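Local coordinates for autoinducer 2 sensor kinase/phosphatase LuxQ (Vibrio cholerae, PDB 3C38), which senses the quorum-sensing signal AI-2 bound to LuxP, switching from a histidine kinase at low cell density to a phosphatase at high cell density, at residues 78-90 against 152-164. Residues are numbered along the deposited sequence; the frame is centred on the assembly and turned at random.
Sequences SNAPDLRFISSHD and VGYLYVGIVLNDN
Tyr156 lays the root of its side chain across the ring of Phe85, its partner in a hydrogen-bonded antiparallel pair, and this is where the two strands bury most surface. Tyr156 CB stands over one face of the phenylalanine, 3.5 Å from the Phe85 ring centroid, a CH-pi contact. The two ring planes are nearly parallel, 11° apart, but slid so far that they barely overlap, and the real face contact is the CH-pi one. Phe85 CG sits between its own backbone N and carbonyl carbon (chi1 70°), which turns the ring back over the neighbouring strand. Further out, Ser87 CB comes within 3.4 Å of Tyr156 CE1, approaching the ring obliquely. Ile113 of helix 106-115 and Met138 of strand 134-143 also touch this aromatic pair. Strands 83-88 and 153-160 are neighbours in the five-stranded antiparallel sheet of the LuxQ periplasmic domain, a member of the Cache clan.

At the start of strand 83-88 a classic beta bulge sets Asp82 and Leu83 both against Gly158. The Gly158 carbonyl accepts two bonds: Asp82 N, at 2.8 Å from Gly158 O, lies nearly in line with the carbonyl, though its N-H is bent, whereas the bond from Leu83 N is longer and tilted from the carbonyl plane. Beyond the bulge the Asp82 carboxylate takes over from the main chain. Asp82 OD2 accepts from Val160 N at 2.7 Å on its anti side, while OD1 accepts from a water that also takes a bond from Asn164 ND2. Asn164 ND2 donates to Val160 O at 3.0 Å, and its OD1 caps the helix that follows by accepting from Leu167 N. Aromatic packing and paired backbone bonds thus fix the middle of the strand pair, and a carboxylate carries the bonding on to Val160 where the regular ladder stops.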
loop_
_atom_site.group_PDB
_atom_site.type_symbol
_atom_site.label_atom_id
_atom_site.label_comp_id
_atom_site.label_asym_id
_atom_site.label_seq_id
_atom_site.Cartn_x
_atom_site.Cartn_y
_atom_site.Cartn_z
ATOM N N SER A 78 -9.815 8.381 -5.971
ATOM C CA SER A 78 -8.587 8.924 -5.405
ATOM C C SER A 78 -8.002 8.075 -4.269
ATOM O O SER A 78 -6.813 7.737 -4.283
ATOM C CB SER A 78 -8.851 10.349 -4.913
ATOM O OG SER A 78 -10.074 10.412 -4.198
ATOM N N ASN A 79 -8.836 7.723 -3.294
ATOM C CA ASN A 79 -8.379 6.934 -2.149
ATOM C C ASN A 79 -8.603 5.429 -2.262
ATOM O O ASN A 79 -8.737 4.752 -1.250
ATOM C CB ASN A 79 -9.061 7.428 -0.872
ATOM C CG ASN A 79 -9.016 8.928 -0.739
ATOM O OD1 ASN A 79 -7.966 9.547 -0.919
ATOM N ND2 ASN A 79 -10.155 9.525 -0.416
ATOM N N ALA A 80 -8.635 4.900 -3.480
ATOM C CA ALA A 80 -8.861 3.470 -3.662
ATOM C C ALA A 80 -7.582 2.664 -3.478
ATOM O O ALA A 80 -6.487 3.170 -3.715
ATOM C CB ALA A 80 -9.439 3.200 -5.048
ATOM N N PRO A 81 -7.708 1.398 -3.041
ATOM C CA PRO A 81 -6.551 0.514 -2.837
ATOM C C PRO A 81 -6.114 0.053 -4.229
ATOM O O PRO A 81 -6.854 0.238 -5.190
ATOM C CB PRO A 81 -7.125 -0.653 -2.032
ATOM C CG PRO A 81 -8.583 -0.270 -1.731
ATOM C CD PRO A 81 -8.967 0.676 -2.811
ATOM N N ASP A 82 -4.932 -0.539 -4.358
ATOM C CA ASP A 82 -4.500 -1.004 -5.675
ATOM C C ASP A 82 -5.125 -2.357 -5.973
ATOM O O ASP A 82 -5.262 -2.752 -7.130
ATOM C CB ASP A 82 -2.977 -1.110 -5.759
ATOM C CG ASP A 82 -2.294 0.234 -5.596
ATOM O OD1 ASP A 82 -2.930 1.258 -5.917
ATOM O OD2 ASP A 82 -1.127 0.274 -5.158
ATOM N N LEU A 83 -5.506 -3.067 -4.922
ATOM C CA LEU A 83 -6.123 -4.368 -5.100
ATOM C C LEU A 83 -7.005 -4.762 -3.926
ATOM O O LEU A 83 -6.709 -4.469 -2.755
ATOM C CB LEU A 83 -5.052 -5.443 -5.362
ATOM C CG LEU A 83 -3.983 -5.755 -4.315
ATOM C CD1 LEU A 83 -4.533 -6.775 -3.333
ATOM C CD2 LEU A 83 -2.744 -6.322 -4.991
ATOM N N ARG A 84 -8.109 -5.413 -4.268
ATOM C CA ARG A 84 -9.082 -5.889 -3.300
ATOM C C ARG A 84 -9.478 -7.315 -3.645
ATOM O O ARG A 84 -9.546 -7.684 -4.813
ATOM C CB ARG A 84 -10.364 -5.055 -3.353
ATOM C CG ARG A 84 -10.314 -3.641 -2.823
ATOM C CD ARG A 84 -11.724 -3.255 -2.395
ATOM N NE ARG A 84 -11.899 -1.841 -2.086
ATOM C CZ ARG A 84 -12.023 -0.883 -3.001
ATOM N NH1 ARG A 84 -11.989 -1.182 -4.296
ATOM N NH2 ARG A 84 -12.195 0.376 -2.619
ATOM N N PHE A 85 -9.743 -8.117 -2.624
ATOM C CA PHE A 85 -10.219 -9.474 -2.835
ATOM C C PHE A 85 -10.836 -9.956 -1.524
ATOM O O PHE A 85 -10.419 -9.541 -0.439
ATOM C CB PHE A 85 -9.093 -10.398 -3.336
ATOM C CG PHE A 85 -8.044 -10.702 -2.318
ATOM C CD1 PHE A 85 -8.275 -11.645 -1.323
ATOM C CD2 PHE A 85 -6.814 -10.051 -2.357
ATOM C CE1 PHE A 85 -7.301 -11.936 -0.392
ATOM C CE2 PHE A 85 -5.826 -10.334 -1.426
ATOM C CZ PHE A 85 -6.068 -11.279 -0.440
ATOM N N ILE A 86 -11.858 -10.800 -1.632
ATOM C CA ILE A 86 -12.549 -11.316 -0.454
ATOM C C ILE A 86 -12.242 -12.788 -0.225
ATOM O O ILE A 86 -12.359 -13.607 -1.136
ATOM C CB ILE A 86 -14.074 -11.124 -0.594
ATOM C CG1 ILE A 86 -14.395 -9.635 -0.727
ATOM C CG2 ILE A 86 -14.794 -11.694 0.617
ATOM C CD1 ILE A 86 -15.855 -9.349 -0.986
ATOM N N SER A 87 -11.841 -13.109 0.999
ATOM C CA SER A 87 -11.505 -14.475 1.369
ATOM C C SER A 87 -12.499 -15.106 2.342
ATOM O O SER A 87 -13.214 -14.424 3.075
ATOM C CB SER A 87 -10.108 -14.531 2.000
ATOM O OG SER A 87 -10.152 -15.032 3.338
ATOM N N SER A 88 -12.526 -16.430 2.326
ATOM C CA SER A 88 -13.361 -17.227 3.203
ATOM C C SER A 88 -12.492 -18.465 3.338
ATOM O O SER A 88 -12.599 -19.403 2.549
ATOM C CB SER A 88 -14.692 -17.564 2.533
ATOM O OG SER A 88 -15.620 -18.019 3.506
ATOM N N HIS A 89 -11.615 -18.439 4.336
ATOM C CA HIS A 89 -10.653 -19.508 4.555
ATOM C C HIS A 89 -9.726 -19.427 3.339
ATOM O O HIS A 89 -9.733 -18.421 2.624
ATOM C CB HIS A 89 -11.345 -20.872 4.646
ATOM C CG HIS A 89 -12.479 -20.896 5.618
ATOM N ND1 HIS A 89 -12.373 -20.381 6.893
ATOM C CD2 HIS A 89 -13.754 -21.335 5.495
ATOM C CE1 HIS A 89 -13.535 -20.499 7.511
ATOM N NE2 HIS A 89 -14.391 -21.075 6.685
ATOM N N ASP A 90 -8.933 -20.461 3.094
ATOM C CA ASP A 90 -8.011 -20.430 1.966
ATOM C C ASP A 90 -8.709 -20.276 0.619
ATOM O O ASP A 90 -8.073 -20.381 -0.430
ATOM C CB ASP A 90 -7.152 -21.692 1.954
ATOM C CG ASP A 90 -6.498 -21.960 3.290
ATOM O OD1 ASP A 90 -5.788 -21.064 3.804
ATOM O OD2 ASP A 90 -6.690 -23.071 3.829
ATOM N N VAL A 152 -19.007 -13.626 7.200
ATOM C CA VAL A 152 -19.321 -14.200 5.899
ATOM C C VAL A 152 -18.034 -14.253 5.076
ATOM O O VAL A 152 -17.987 -14.867 4.009
ATOM C CB VAL A 152 -20.357 -13.334 5.154
ATOM C CG1 VAL A 152 -20.698 -13.953 3.802
ATOM C CG2 VAL A 152 -21.603 -13.191 6.007
ATOM N N GLY A 153 -16.992 -13.604 5.588
ATOM C CA GLY A 153 -15.719 -13.578 4.895
ATOM C C GLY A 153 -14.811 -12.456 5.369
ATOM O O GLY A 153 -15.005 -11.878 6.442
ATOM N N TYR A 154 -13.805 -12.151 4.560
ATOM C CA TYR A 154 -12.854 -11.105 4.881
ATOM C C TYR A 154 -12.523 -10.315 3.629
ATOM O O TYR A 154 -12.408 -10.876 2.530
ATOM C CB TYR A 154 -11.583 -11.719 5.461
ATOM C CG TYR A 154 -11.716 -12.131 6.907
ATOM C CD1 TYR A 154 -11.619 -11.186 7.927
ATOM C CD2 TYR A 154 -11.961 -13.461 7.260
ATOM C CE1 TYR A 154 -11.758 -11.549 9.266
ATOM C CE2 TYR A 154 -12.108 -13.836 8.603
ATOM C CZ TYR A 154 -12.005 -12.869 9.595
ATOM O OH TYR A 154 -12.142 -13.215 10.918
ATOM N N LEU A 155 -12.408 -9.002 3.795
ATOM C CA LEU A 155 -12.063 -8.124 2.691
ATOM C C LEU A 155 -10.602 -7.739 2.884
ATOM O O LEU A 155 -10.192 -7.252 3.950
ATOM C CB LEU A 155 -12.943 -6.866 2.675
ATOM C CG LEU A 155 -12.572 -5.828 1.605
ATOM C CD1 LEU A 155 -12.613 -6.469 0.238
ATOM C CD2 LEU A 155 -13.529 -4.643 1.664
ATOM N N TYR A 156 -9.812 -7.998 1.851
ATOM C CA TYR A 156 -8.398 -7.678 1.878
ATOM C C TYR A 156 -8.165 -6.540 0.898
ATOM O O TYR A 156 -8.673 -6.564 -0.224
ATOM C CB TYR A 156 -7.560 -8.891 1.443
ATOM C CG TYR A 156 -7.496 -10.044 2.427
ATOM C CD1 TYR A 156 -8.579 -10.907 2.612
ATOM C CD2 TYR A 156 -6.335 -10.285 3.153
ATOM C CE1 TYR A 156 -8.489 -11.992 3.508
ATOM C CE2 TYR A 156 -6.240 -11.348 4.042
ATOM C CZ TYR A 156 -7.312 -12.194 4.214
ATOM O OH TYR A 156 -7.182 -13.229 5.105
ATOM N N VAL A 157 -7.414 -5.535 1.333
ATOM C CA VAL A 157 -7.076 -4.410 0.473
ATOM C C VAL A 157 -5.565 -4.280 0.511
ATOM O O VAL A 157 -4.929 -4.512 1.549
ATOM C CB VAL A 157 -7.704 -3.067 0.960
ATOM C CG1 VAL A 157 -9.222 -3.204 1.048
ATOM C CG2 VAL A 157 -7.117 -2.658 2.299
ATOM N N GLY A 158 -4.981 -3.919 -0.622
ATOM C CA GLY A 158 -3.541 -3.771 -0.654
ATOM C C GLY A 158 -3.081 -2.568 -1.449
ATOM O O GLY A 158 -3.803 -2.086 -2.333
ATOM N N ILE A 159 -1.889 -2.084 -1.102
ATOM C CA ILE A 159 -1.235 -0.968 -1.776
ATOM C C ILE A 159 0.079 -1.521 -2.297
ATOM O O ILE A 159 0.897 -1.999 -1.512
ATOM C CB ILE A 159 -0.857 0.164 -0.817
ATOM C CG1 ILE A 159 -2.094 0.751 -0.162
ATOM C CG2 ILE A 159 -0.156 1.266 -1.575
ATOM C CD1 ILE A 159 -1.737 1.721 0.964
ATOM N N VAL A 160 0.290 -1.469 -3.609
ATOM C CA VAL A 160 1.540 -1.960 -4.176
ATOM C C VAL A 160 2.545 -0.817 -4.181
ATOM O O VAL A 160 2.296 0.238 -4.771
ATOM C CB VAL A 160 1.358 -2.467 -5.624
ATOM C CG1 VAL A 160 2.729 -2.865 -6.205
ATOM C CG2 VAL A 160 0.399 -3.651 -5.648
ATOM N N LEU A 161 3.680 -1.031 -3.522
ATOM C CA LEU A 161 4.715 -0.007 -3.433
ATOM C C LEU A 161 5.557 0.159 -4.702
ATOM O O LEU A 161 5.903 1.282 -5.074
ATOM C CB LEU A 161 5.622 -0.294 -2.234
ATOM C CG LEU A 161 4.842 -0.352 -0.914
ATOM C CD1 LEU A 161 5.779 -0.668 0.228
ATOM C CD2 LEU A 161 4.133 0.985 -0.657
ATOM N N ASN A 162 5.884 -0.949 -5.360
ATOM C CA ASN A 162 6.688 -0.897 -6.580
ATOM C C ASN A 162 6.039 0.034 -7.588
ATOM O O ASN A 162 4.856 -0.107 -7.900
ATOM C CB ASN A 162 6.818 -2.297 -7.209
ATOM C CG ASN A 162 7.453 -3.300 -6.256
ATOM O OD1 ASN A 162 6.975 -3.500 -5.130
ATOM N ND2 ASN A 162 8.542 -3.920 -6.692
ATOM N N ASP A 163 6.821 0.985 -8.084
ATOM C CA ASP A 163 6.346 1.935 -9.077
ATOM C C ASP A 163 5.120 2.746 -8.684
ATOM O O ASP A 163 4.464 3.330 -9.550
ATOM C CB ASP A 163 6.053 1.203 -10.385
ATOM C CG ASP A 163 7.291 0.583 -10.986
ATOM O OD1 ASP A 163 7.171 -0.521 -11.538
ATOM O OD2 ASP A 163 8.378 1.204 -10.904
ATOM N N ASN A 164 4.803 2.798 -7.396
ATOM C CA ASN A 164 3.643 3.578 -6.983
ATOM C C ASN A 164 4.059 5.054 -6.896
ATOM O O ASN A 164 4.346 5.581 -5.811
ATOM C CB ASN A 164 3.113 3.120 -5.630
ATOM C CG ASN A 164 1.734 3.651 -5.368
ATOM O OD1 ASN A 164 1.440 4.797 -5.706
ATOM N ND2 ASN A 164 0.869 2.826 -4.775
HETATM O O HOH W 1 -1.994 3.574 -5.453
#